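Local coordinates for putative alpha-L-fucosidase (Bacteroides thetaiotaomicron, PDB 4H41), which is a putative alpha-L-fucosidase with a TIM-barrel fold and probably takes part in breaking down host glycans, its exact reaction remaining unestablished, at residues B[71-76]-B[114-119]; B[158-163]-B[186-191]; B[176-181]-B[231-236]. One frame throughout, in Å; residues are numbered along the deposited sequence.

Interaction 1 (B[71-76]-B[114-119]); sequences VIMIRS and MKFYFG
In both Phe116 and Phe118 the ring is carried anti to the backbone N (chi1 172° and -177°), which leans it toward the neighbouring strand and brings it against Met73, a selenomethionine here. This is a pair of parallel strands, 70-73 and 115-119, adjacent in the eight-stranded barrel of a TIM-barrel fold. Met73 serves both rings: its CB rests 3.8 Å from CE2 of Phe116, while the bend at chi3 (64°) turns its CE to 3.9 Å from CE1 of Phe118. The long, flexible chain of methionine, with selenium in place of sulfur here, suits the place between two rigid aromatics. Val71 lies on the same face, which looks outward to helices 53-65, 101-111 and 136-151, and its CG2 meets the edge of the Phe116 ring. Ile72 and Tyr117 form the opposite face, inside the barrel; they lie side by side, pointing the same way, with Ile72 CG1 at 3.8 Å from Tyr117 CB, and the tyrosine ring goes on to meet Phe194.

The backbones are joined by hydrogen bonds from Val71 N to Lys115 O (2.9 Å), Tyr117 N to Val71 O (2.8 Å) and Met73 N to Tyr117 O (3.0 Å). Glycine suits the end of strand 115-119, because a CB on Gly119 would run into the carbonyl oxygens of Met73 and Ile74. Two donors of one residue then grip Gly119 O: Ser76 OG, in the carbonyl plane at 3.0 Å, and Ser76 N, above that plane and also 3.0 Å from the oxygen.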
# COMPACT_ATOMS: atom_id res chain seq x y z
N VAL B 71 5.48 19.61 18.43
CA VAL B 71 4.49 18.91 17.60
C VAL B 71 3.70 19.95 16.83
O VAL B 71 3.34 21.01 17.38
CB VAL B 71 3.60 17.95 18.40
CG1 VAL B 71 4.42 16.81 18.96
CG2 VAL B 71 2.86 18.69 19.52
N ILE B 72 3.50 19.70 15.54
CA ILE B 72 2.88 20.66 14.65
C ILE B 72 1.66 20.05 13.99
O ILE B 72 1.82 19.17 13.11
CB ILE B 72 3.87 21.13 13.56
CG1 ILE B 72 5.20 21.67 14.16
CG2 ILE B 72 3.17 22.15 12.66
CD1 ILE B 72 6.40 20.83 13.82
N MSE B 73 0.46 20.56 14.32
CA MSE B 73 -0.76 20.05 13.69
C MSE B 73 -0.81 20.65 12.32
O MSE B 73 -0.84 21.86 12.21
CB MSE B 73 -1.99 20.40 14.52
CG MSE B 73 -3.20 19.57 14.10
SE MSE B 73 -4.79 20.18 15.04
CE MSE B 73 -4.82 21.87 14.31
N ILE B 74 -0.67 19.84 11.30
CA ILE B 74 -0.34 20.36 9.96
C ILE B 74 -1.37 21.31 9.34
O ILE B 74 -0.95 22.31 8.76
CB ILE B 74 0.05 19.19 9.00
CG1 ILE B 74 0.84 19.71 7.80
CG2 ILE B 74 -1.15 18.37 8.60
CD1 ILE B 74 1.58 18.61 7.00
N ARG B 75 -2.67 21.08 9.50
CA ARG B 75 -3.68 22.02 8.99
C ARG B 75 -4.97 21.84 9.76
O ARG B 75 -5.55 20.74 9.83
CB ARG B 75 -3.89 21.93 7.48
CG ARG B 75 -4.33 20.58 6.95
CD ARG B 75 -4.18 20.50 5.44
NE ARG B 75 -2.78 20.57 5.00
CZ ARG B 75 -1.94 19.54 4.88
NH1 ARG B 75 -2.32 18.31 5.20
NH2 ARG B 75 -0.69 19.74 4.46
N SER B 76 -5.39 22.93 10.42
CA SER B 76 -6.54 22.92 11.29
C SER B 76 -7.85 22.56 10.59
O SER B 76 -8.81 22.14 11.23
CB SER B 76 -6.67 24.25 12.02
OG SER B 76 -6.72 25.35 11.13
N MSE B 114 5.92 19.56 25.69
CA MSE B 114 6.24 19.88 24.31
C MSE B 114 5.56 21.19 23.90
O MSE B 114 4.57 21.59 24.52
CB MSE B 114 5.80 18.74 23.38
CG MSE B 114 6.63 17.44 23.55
SE MSE B 114 5.80 16.14 22.54
CE MSE B 114 6.74 14.59 23.15
N LYS B 115 6.09 21.87 22.89
CA LYS B 115 5.48 23.04 22.27
C LYS B 115 4.58 22.59 21.14
O LYS B 115 4.99 21.77 20.31
CB LYS B 115 6.52 24.02 21.74
CG LYS B 115 7.13 24.87 22.84
CD LYS B 115 7.91 26.03 22.23
CE LYS B 115 8.59 26.97 23.21
NZ LYS B 115 8.95 26.37 24.54
N PHE B 116 3.34 23.08 21.12
CA PHE B 116 2.38 22.78 20.08
C PHE B 116 2.34 23.96 19.11
O PHE B 116 2.19 25.11 19.55
CB PHE B 116 0.99 22.52 20.69
CG PHE B 116 -0.12 22.39 19.67
CD1 PHE B 116 -0.88 23.49 19.31
CD2 PHE B 116 -0.43 21.16 19.11
CE1 PHE B 116 -1.96 23.35 18.44
CE2 PHE B 116 -1.47 21.04 18.19
CZ PHE B 116 -2.26 22.13 17.90
N TYR B 117 2.44 23.67 17.81
CA TYR B 117 2.28 24.65 16.73
C TYR B 117 0.95 24.38 16.02
O TYR B 117 0.68 23.26 15.62
CB TYR B 117 3.41 24.59 15.70
CG TYR B 117 4.67 25.29 16.11
CD1 TYR B 117 5.40 24.87 17.22
CD2 TYR B 117 5.21 26.31 15.33
CE1 TYR B 117 6.60 25.49 17.57
CE2 TYR B 117 6.41 26.93 15.67
CZ TYR B 117 7.12 26.49 16.77
OH TYR B 117 8.30 27.07 17.10
N PHE B 118 0.17 25.43 15.80
CA PHE B 118 -1.14 25.38 15.16
C PHE B 118 -1.02 25.61 13.66
O PHE B 118 -0.60 26.68 13.25
CB PHE B 118 -2.05 26.46 15.80
CG PHE B 118 -3.45 26.43 15.25
CD1 PHE B 118 -4.40 25.58 15.78
CD2 PHE B 118 -3.80 27.21 14.15
CE1 PHE B 118 -5.70 25.56 15.27
CE2 PHE B 118 -5.11 27.21 13.66
CZ PHE B 118 -6.05 26.40 14.23
N GLY B 119 -1.39 24.63 12.86
CA GLY B 119 -1.39 24.77 11.41
C GLY B 119 -2.60 25.53 10.92
O GLY B 119 -3.75 25.22 11.30

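Interaction 2 (B[158-163]-B[186-191]); sequences GGWYIS and DISNGL
Trp160 and Ile187 meet at about a right angle, Ile187 CG2 coming to 3.9 Å from CZ2 on the six-membered part of the indole. The pyrrole part is turned toward the residues that follow: Ser188 CB lies in the ring plane at its edge, 3.6 Å from Trp160 NE1, and Leu191 slants past with its CB 4.1 Å from CD1 of the indole. Because chi1 of Trp160 (-54°) sets CG beside the backbone N, the wide ring projects from strand 157-162 and reaches the end of helix 173-187. Strand, helix and the strand 193-195 that follows make one beta-alpha-beta unit of the TIM barrel, and the tryptophan spans its strand-to-helix interface. With alanine in place of Trp160 the indole is gone, and Ile187 and the CB of Leu191 would probably face a gap beside the strand. Ser188 fits the helix end by using its hydroxyl on the backbone: OG accepts from Leu191 N at 3.2 Å, an ST motif, and is also hydrogen-bonded to Cys184 O. Beyond the turn, the two methyls of Leu191 spread over the bare backbone of the glycine pair, CD2 standing 3.9 Å from Gly158 O and CD1 4.0 Å from Gly159 N.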
# COMPACT_ATOMS: atom_id res chain seq x y z
N GLY B 158 2.34 27.16 21.44
CA GLY B 158 3.62 27.83 21.29
C GLY B 158 4.03 28.37 19.96
O GLY B 158 5.15 28.88 19.85
N GLY B 159 3.19 28.24 18.97
CA GLY B 159 3.56 28.68 17.64
C GLY B 159 2.52 28.42 16.59
O GLY B 159 1.49 27.80 16.86
N TRP B 160 2.82 28.91 15.39
CA TRP B 160 1.94 28.83 14.23
C TRP B 160 2.67 28.23 13.05
O TRP B 160 3.81 28.58 12.79
CB TRP B 160 1.48 30.23 13.85
CG TRP B 160 0.84 31.00 14.97
CD1 TRP B 160 1.46 31.80 15.86
CD2 TRP B 160 -0.56 31.04 15.28
NE1 TRP B 160 0.52 32.43 16.66
CE2 TRP B 160 -0.73 31.96 16.35
CE3 TRP B 160 -1.70 30.41 14.76
CZ2 TRP B 160 -1.98 32.25 16.90
CZ3 TRP B 160 -2.96 30.75 15.29
CH2 TRP B 160 -3.08 31.66 16.35
N TYR B 161 2.00 27.36 12.32
CA TYR B 161 2.53 26.78 11.11
C TYR B 161 1.71 27.34 9.96
O TYR B 161 0.49 27.14 9.91
CB TYR B 161 2.52 25.24 11.16
CG TYR B 161 2.77 24.64 9.80
CD1 TYR B 161 3.96 24.90 9.11
CD2 TYR B 161 1.81 23.87 9.16
CE1 TYR B 161 4.18 24.38 7.84
CE2 TYR B 161 2.04 23.31 7.91
CZ TYR B 161 3.22 23.61 7.23
OH TYR B 161 3.45 23.17 5.97
N ILE B 162 2.35 28.07 9.05
CA ILE B 162 1.68 28.68 7.88
C ILE B 162 1.68 27.59 6.82
O ILE B 162 2.71 27.30 6.21
CB ILE B 162 2.38 30.00 7.49
CG1 ILE B 162 2.33 31.00 8.67
CG2 ILE B 162 1.74 30.60 6.23
CD1 ILE B 162 3.34 32.08 8.58
N SER B 163 0.54 26.90 6.70
CA SER B 163 0.39 25.65 5.97
C SER B 163 0.25 25.76 4.44
O SER B 163 0.23 24.71 3.79
CB SER B 163 -0.80 24.87 6.53
OG SER B 163 -1.96 25.67 6.48
N ASP B 186 0.72 39.24 15.74
CA ASP B 186 -0.01 40.31 16.44
C ASP B 186 -0.94 39.77 17.50
O ASP B 186 -0.91 40.26 18.63
CB ASP B 186 -0.85 41.14 15.45
CG ASP B 186 -0.06 42.12 14.60
OD1 ASP B 186 1.13 42.34 14.89
OD2 ASP B 186 -0.65 42.66 13.64
N ILE B 187 -1.75 38.74 17.16
CA ILE B 187 -2.75 38.25 18.10
C ILE B 187 -2.10 37.51 19.26
O ILE B 187 -2.69 37.45 20.33
CB ILE B 187 -3.82 37.37 17.39
CG1 ILE B 187 -5.15 37.42 18.16
CG2 ILE B 187 -3.33 35.91 17.16
CD1 ILE B 187 -6.25 36.86 17.44
N SER B 188 -0.94 36.88 19.04
CA SER B 188 -0.32 36.03 20.06
C SER B 188 0.85 36.69 20.76
O SER B 188 1.57 36.01 21.50
CB SER B 188 0.14 34.72 19.42
OG SER B 188 1.23 34.92 18.53
N ASN B 189 1.06 37.97 20.52
CA ASN B 189 2.16 38.73 21.10
C ASN B 189 3.53 38.13 20.72
O ASN B 189 4.41 37.99 21.55
CB ASN B 189 2.00 38.85 22.63
CG ASN B 189 2.94 39.86 23.26
OD1 ASN B 189 3.33 40.85 22.64
ND2 ASN B 189 3.39 39.59 24.48
N GLY B 190 3.67 37.77 19.45
CA GLY B 190 4.93 37.34 18.89
C GLY B 190 5.33 35.90 18.96
O GLY B 190 6.51 35.61 18.88
N LEU B 191 4.40 34.95 19.02
CA LEU B 191 4.83 33.55 18.99
C LEU B 191 5.51 33.22 17.65
O LEU B 191 5.24 33.86 16.62
CB LEU B 191 3.64 32.61 19.18
CG LEU B 191 3.01 32.60 20.55
CD1 LEU B 191 1.84 31.63 20.58
CD2 LEU B 191 4.01 32.20 21.62

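Interaction 3 (B[176-181]-B[231-236]); sequences AFRAMG and DGIHEV
Arg178 NH1 donates to Gly232 O at 2.8 Å, the one hydrogen bond that crosses this contact. The bond is fairly straight (155° at the hydrogen); the donor lies in the carbonyl plane on a lone pair, and the oxygen sits close to the guanidinium plane, so the guanidinium presents its edge to the carbonyl. CG of Arg178, set beside the backbone N by chi1 (-76°), already lies 3.1 Å from Gly232 O, and the bend at chi3 (66°) turns the guanidinium back to the same oxygen. Arginine suits the spot: its methylene chain can lie along the solvent-exposed side of the contact while its charged tip reaches a carbonyl in the last turn of helix 219-233, where the partial negative charge of a helix C terminus would probably favour it.

Deeper in, the contact is apolar. Phe177 and Ile233 run side by side, pointing the same way, and Ile233 CG2 touches both Phe177 CB (3.6 Å) and the ring edge at CD2 (4.0 Å). Ile195 of strand 193-195 touches both residues, placing this pair over the barrel wall.

In the turn after helix 219-233, Val236 points toward helix 173-187. Val236 CG2 is 3.7 Å from Arg178 O. Val236 CB is 3.7 Å from Gly181 C. Glycine suits this position because a CB there would collide with Val236 CG2; without one, the compact valine can lie directly on the helix backbone. The turn carrying the valine is fixed by Val236 N bonding to Ile233 O at 3.1 Å, and Val236 O is hydrogen-bonded to Thr193 OG1. Close packing of this kind between successive outer helices, here 173-187 and 219-233, against the strands they surround is characteristic of the TIM barrel.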
# COMPACT_ATOMS: atom_id res chain seq x y z
N ALA B 176 0.29 36.55 0.89
CA ALA B 176 -0.41 35.63 1.78
C ALA B 176 0.38 35.35 3.02
O ALA B 176 -0.16 35.39 4.12
CB ALA B 176 -0.74 34.34 1.06
N PHE B 177 1.65 35.01 2.86
CA PHE B 177 2.54 34.72 3.99
C PHE B 177 2.68 35.94 4.88
O PHE B 177 2.67 35.81 6.10
CB PHE B 177 3.92 34.26 3.49
CG PHE B 177 4.01 32.91 2.81
CD1 PHE B 177 3.20 31.85 3.21
CD2 PHE B 177 4.96 32.66 1.83
CE1 PHE B 177 3.28 30.61 2.58
CE2 PHE B 177 5.09 31.40 1.27
CZ PHE B 177 4.24 30.40 1.62
N ARG B 178 2.80 37.12 4.28
CA ARG B 178 2.91 38.38 5.06
C ARG B 178 1.66 38.61 5.89
O ARG B 178 1.78 38.94 7.06
CB ARG B 178 3.14 39.56 4.14
CG ARG B 178 4.56 39.62 3.61
CD ARG B 178 4.65 40.67 2.52
NE ARG B 178 4.44 42.02 3.04
CZ ARG B 178 5.38 42.85 3.48
NH1 ARG B 178 6.66 42.47 3.48
NH2 ARG B 178 5.06 44.05 3.92
N ALA B 179 0.48 38.44 5.30
CA ALA B 179 -0.78 38.70 6.01
C ALA B 179 -1.02 37.70 7.12
O ALA B 179 -1.40 38.08 8.23
CB ALA B 179 -1.95 38.69 5.04
N MSE B 180 -0.80 36.44 6.84
CA MSE B 180 -1.06 35.38 7.82
C MSE B 180 -0.04 35.42 8.92
O MSE B 180 -0.43 35.40 10.08
CB MSE B 180 -1.10 34.01 7.12
CG MSE B 180 -2.32 33.92 6.20
SE MSE B 180 -2.54 32.28 5.14
CE MSE B 180 -0.78 32.18 4.32
N GLY B 181 1.25 35.59 8.59
CA GLY B 181 2.27 35.72 9.62
C GLY B 181 2.05 36.91 10.52
O GLY B 181 2.19 36.79 11.74
N ASP B 231 12.89 37.82 1.20
CA ASP B 231 12.93 39.28 1.31
C ASP B 231 11.56 39.83 1.71
O ASP B 231 11.48 40.74 2.55
CB ASP B 231 13.39 39.92 -0.01
CG ASP B 231 13.56 41.42 0.09
OD1 ASP B 231 14.29 41.88 0.99
OD2 ASP B 231 12.84 42.14 -0.61
N GLY B 232 10.49 39.27 1.14
CA GLY B 232 9.14 39.71 1.42
C GLY B 232 8.52 39.21 2.72
O GLY B 232 7.67 39.90 3.28
N ILE B 233 8.95 38.06 3.24
CA ILE B 233 8.26 37.46 4.40
C ILE B 233 9.04 37.37 5.69
O ILE B 233 8.44 37.02 6.71
CB ILE B 233 7.77 36.03 4.02
CG1 ILE B 233 8.92 34.97 3.95
CG2 ILE B 233 6.99 36.05 2.71
CD1 ILE B 233 8.51 33.52 3.78
N HIS B 234 10.36 37.58 5.69
CA HIS B 234 11.18 37.31 6.87
C HIS B 234 10.78 38.10 8.13
O HIS B 234 11.13 37.65 9.21
CB HIS B 234 12.67 37.56 6.58
CG HIS B 234 13.03 39.01 6.49
ND1 HIS B 234 13.51 39.70 7.58
CD2 HIS B 234 12.94 39.86 5.44
CE1 HIS B 234 13.71 40.95 7.17
NE2 HIS B 234 13.39 41.08 5.89
N GLU B 235 10.09 39.22 8.02
CA GLU B 235 9.74 39.97 9.23
C GLU B 235 8.64 39.29 10.02
O GLU B 235 8.55 39.55 11.21
CB GLU B 235 9.36 41.41 8.93
CG GLU B 235 10.56 42.19 8.41
CD GLU B 235 10.39 43.70 8.26
OE1 GLU B 235 9.48 44.27 8.90
OE2 GLU B 235 11.19 44.31 7.52
N VAL B 236 7.86 38.41 9.41
CA VAL B 236 6.78 37.71 10.11
C VAL B 236 6.84 36.19 9.99
O VAL B 236 5.99 35.53 10.56
CB VAL B 236 5.40 38.25 9.68
CG1 VAL B 236 5.22 39.72 10.07
CG2 VAL B 236 5.16 38.04 8.19

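Overall arrangement
From the N terminus, interaction 1 comes first: it closes the excursion from strand 70-73 through helix 101-111 to strand 115-119. Interaction 2 opens only after it has closed, yet the two adjoin in space, because strand 157-162 is the next in the barrel; Phe116 O and Gly158 N, 2.8 Å apart, probably form a hydrogen bond. Interaction 2 closes the loop from that strand to the end of helix 173-187. Interaction 3 crosses it along the chain, since 176-181 lies within that loop while 231-236 follows it. Ile162 packs on Phe177, Met180 and Gly181. Together the three contacts pass from a strand pair, through a strand and its helix, to two neighbouring outer helices.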